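PDB 2QZU: putative sulfatase yidJ from Bacteroides fragilis, which probably hydrolyses sulfate esters, as a metal-binding member of the sulfatase family in the alkaline phosphatase superfamily. Local coordinates for residues 28-33 with 307-312. Numbering follows the deposited sequence.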
loop_
_atom_site.group_PDB
_atom_site.type_symbol
_atom_site.label_atom_id
_atom_site.label_comp_id
_atom_site.label_asym_id
_atom_site.label_seq_id
_atom_site.Cartn_x
_atom_site.Cartn_y
_atom_site.Cartn_z
ATOM N N PRO A 28 20.810 -38.212 5.005
ATOM C CA PRO A 28 21.123 -36.846 4.572
ATOM C C PRO A 28 20.500 -35.677 5.329
ATOM O O PRO A 28 19.534 -35.835 6.075
ATOM C CB PRO A 28 20.696 -36.857 3.114
ATOM C CG PRO A 28 19.449 -37.708 3.167
ATOM C CD PRO A 28 19.880 -38.863 4.061
ATOM N N ASN A 29 21.076 -34.498 5.124
ATOM C CA ASN A 29 20.560 -33.279 5.734
ATOM C C ASN A 29 19.451 -32.807 4.814
ATOM O O ASN A 29 19.273 -33.342 3.722
ATOM C CB ASN A 29 21.640 -32.202 5.788
ATOM C CG ASN A 29 22.880 -32.663 6.510
ATOM O OD1 ASN A 29 23.984 -32.611 5.968
ATOM N ND2 ASN A 29 22.705 -33.124 7.740
ATOM N N LEU A 30 18.711 -31.798 5.254
ATOM C CA LEU A 30 17.633 -31.251 4.450
ATOM C C LEU A 30 17.580 -29.741 4.596
ATOM O O LEU A 30 17.568 -29.214 5.707
ATOM C CB LEU A 30 16.280 -31.835 4.879
ATOM C CG LEU A 30 15.017 -31.140 4.344
ATOM C CD1 LEU A 30 14.902 -31.324 2.832
ATOM C CD2 LEU A 30 13.792 -31.714 5.045
ATOM N N VAL A 31 17.578 -29.047 3.466
ATOM C CA VAL A 31 17.457 -27.600 3.463
ATOM C C VAL A 31 16.242 -27.357 2.577
ATOM O O VAL A 31 16.303 -27.473 1.354
ATOM C CB VAL A 31 18.708 -26.906 2.890
ATOM C CG1 VAL A 31 18.458 -25.402 2.774
ATOM C CG2 VAL A 31 19.903 -27.164 3.810
ATOM N N PHE A 32 15.124 -27.058 3.222
ATOM C CA PHE A 32 13.865 -26.840 2.532
ATOM C C PHE A 32 13.635 -25.346 2.388
ATOM O O PHE A 32 13.372 -24.644 3.371
ATOM C CB PHE A 32 12.748 -27.491 3.353
ATOM C CG PHE A 32 11.428 -27.585 2.644
ATOM C CD1 PHE A 32 10.629 -26.460 2.461
ATOM C CD2 PHE A 32 10.957 -28.820 2.209
ATOM C CE1 PHE A 32 9.371 -26.568 1.854
ATOM C CE2 PHE A 32 9.709 -28.939 1.605
ATOM C CZ PHE A 32 8.913 -27.812 1.430
ATOM N N ILE A 33 13.754 -24.859 1.160
ATOM C CA ILE A 33 13.573 -23.444 0.887
ATOM C C ILE A 33 12.293 -23.212 0.108
ATOM O O ILE A 33 12.004 -23.919 -0.857
ATOM C CB ILE A 33 14.748 -22.881 0.061
ATOM C CG1 ILE A 33 16.067 -23.146 0.789
ATOM C CG2 ILE A 33 14.561 -21.376 -0.151
ATOM C CD1 ILE A 33 17.287 -22.738 -0.003
ATOM N N ILE A 307 19.726 -32.756 0.915
ATOM C CA ILE A 307 18.659 -32.645 -0.063
ATOM C C ILE A 307 18.225 -31.188 0.019
ATOM O O ILE A 307 17.796 -30.726 1.075
ATOM C CB ILE A 307 17.459 -33.539 0.292
ATOM C CG1 ILE A 307 17.870 -35.012 0.227
ATOM C CG2 ILE A 307 16.297 -33.256 -0.666
ATOM C CD1 ILE A 307 16.828 -35.961 0.780
ATOM N N VAL A 308 18.373 -30.459 -1.082
ATOM C CA VAL A 308 17.966 -29.061 -1.122
ATOM C C VAL A 308 16.717 -28.990 -1.985
ATOM O O VAL A 308 16.692 -29.505 -3.102
ATOM C CB VAL A 308 19.062 -28.160 -1.732
ATOM C CG1 VAL A 308 18.562 -26.707 -1.832
ATOM C CG2 VAL A 308 20.314 -28.229 -0.879
ATOM N N VAL A 309 15.674 -28.369 -1.448
ATOM C CA VAL A 309 14.415 -28.231 -2.162
ATOM C C VAL A 309 14.031 -26.764 -2.274
ATOM O O VAL A 309 14.139 -26.027 -1.293
ATOM C CB VAL A 309 13.254 -28.933 -1.406
ATOM C CG1 VAL A 309 11.959 -28.788 -2.195
ATOM C CG2 VAL A 309 13.584 -30.389 -1.155
ATOM N N PHE A 310 13.622 -26.332 -3.466
ATOM C CA PHE A 310 13.131 -24.964 -3.632
ATOM C C PHE A 310 11.724 -25.110 -4.190
ATOM O O PHE A 310 11.531 -25.681 -5.266
ATOM C CB PHE A 310 13.943 -24.121 -4.618
ATOM C CG PHE A 310 13.402 -22.718 -4.767
ATOM C CD1 PHE A 310 13.614 -21.772 -3.771
ATOM C CD2 PHE A 310 12.596 -22.376 -5.852
ATOM C CE1 PHE A 310 13.029 -20.507 -3.841
ATOM C CE2 PHE A 310 12.002 -21.110 -5.934
ATOM C CZ PHE A 310 12.219 -20.178 -4.926
ATOM N N THR A 311 10.739 -24.605 -3.459
ATOM C CA THR A 311 9.361 -24.724 -3.905
ATOM C C THR A 311 8.522 -23.546 -3.403
ATOM O O THR A 311 9.064 -22.546 -2.925
ATOM C CB THR A 311 8.773 -26.081 -3.423
ATOM O OG1 THR A 311 7.493 -26.304 -4.027
ATOM C CG2 THR A 311 8.643 -26.098 -1.915
ATOM N N SER A 312 7.205 -23.653 -3.522
ATOM C CA SER A 312 6.310 -22.580 -3.094
ATOM C C SER A 312 4.962 -23.160 -2.697
ATOM O O SER A 312 4.607 -24.260 -3.118
ATOM C CB SER A 312 6.127 -21.567 -4.229
ATOM O OG SER A 312 5.326 -20.467 -3.822
#
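Ile33 sits where strand 29-33 runs beside Phe310 of strand 307-311, and its branched side chain fills the angle between the neighbouring backbone and an aromatic ring. Its CB lies 3.5 Å from Val309 O, the carbonyl that receives Ile33 N, and 4.1 Å from Phe310 CD1. Ile33 CG1 passes at 4.0 Å from Val309 O. Anti to the backbone N because chi1 is -56°, Ile33 CG2 comes 3.8 Å from Phe310 CD1, at the ring edge and near its plane. The extended chain carries Ile33 CD1 onward from the ring. Beta-branched isoleucine suits this place, since the CG2 branch meets the ring edge while the CG1 branch, beside the backbone N, passes along Val309 O.

Five backbone hydrogen bonds join the strands in parallel register, passing from Ile307 N to Asn29 O and ending with Thr311 N on Ile33 O. The shortest, Ile33 N to Val309 O, measures 2.7 Å.

Leu30, Phe32, Ile307 and Val309 cover the other face; beta-branched valine suits such a buried strand. A chi1 of -169° swings the Phe32 ring to the side of its carbonyl carbon, and Phe32 CZ meets Thr311 CG2 obliquely at 3.8 Å. Threonine serves both needs here: its methyl touches the CZ corner of the ring while OG1 hydrogen-bonds to Pro337 O.

In the mixed sheet of the sulfatase alpha/beta fold, strand 222-228 runs parallel beside 29-35, and 338-341 antiparallel beside 306-311. Helix 361-368 covers the flat Phe32 ring through Leu361 and Leu365; helix 267-299 packs on Val31, Val308 and Phe310 from the opposite side.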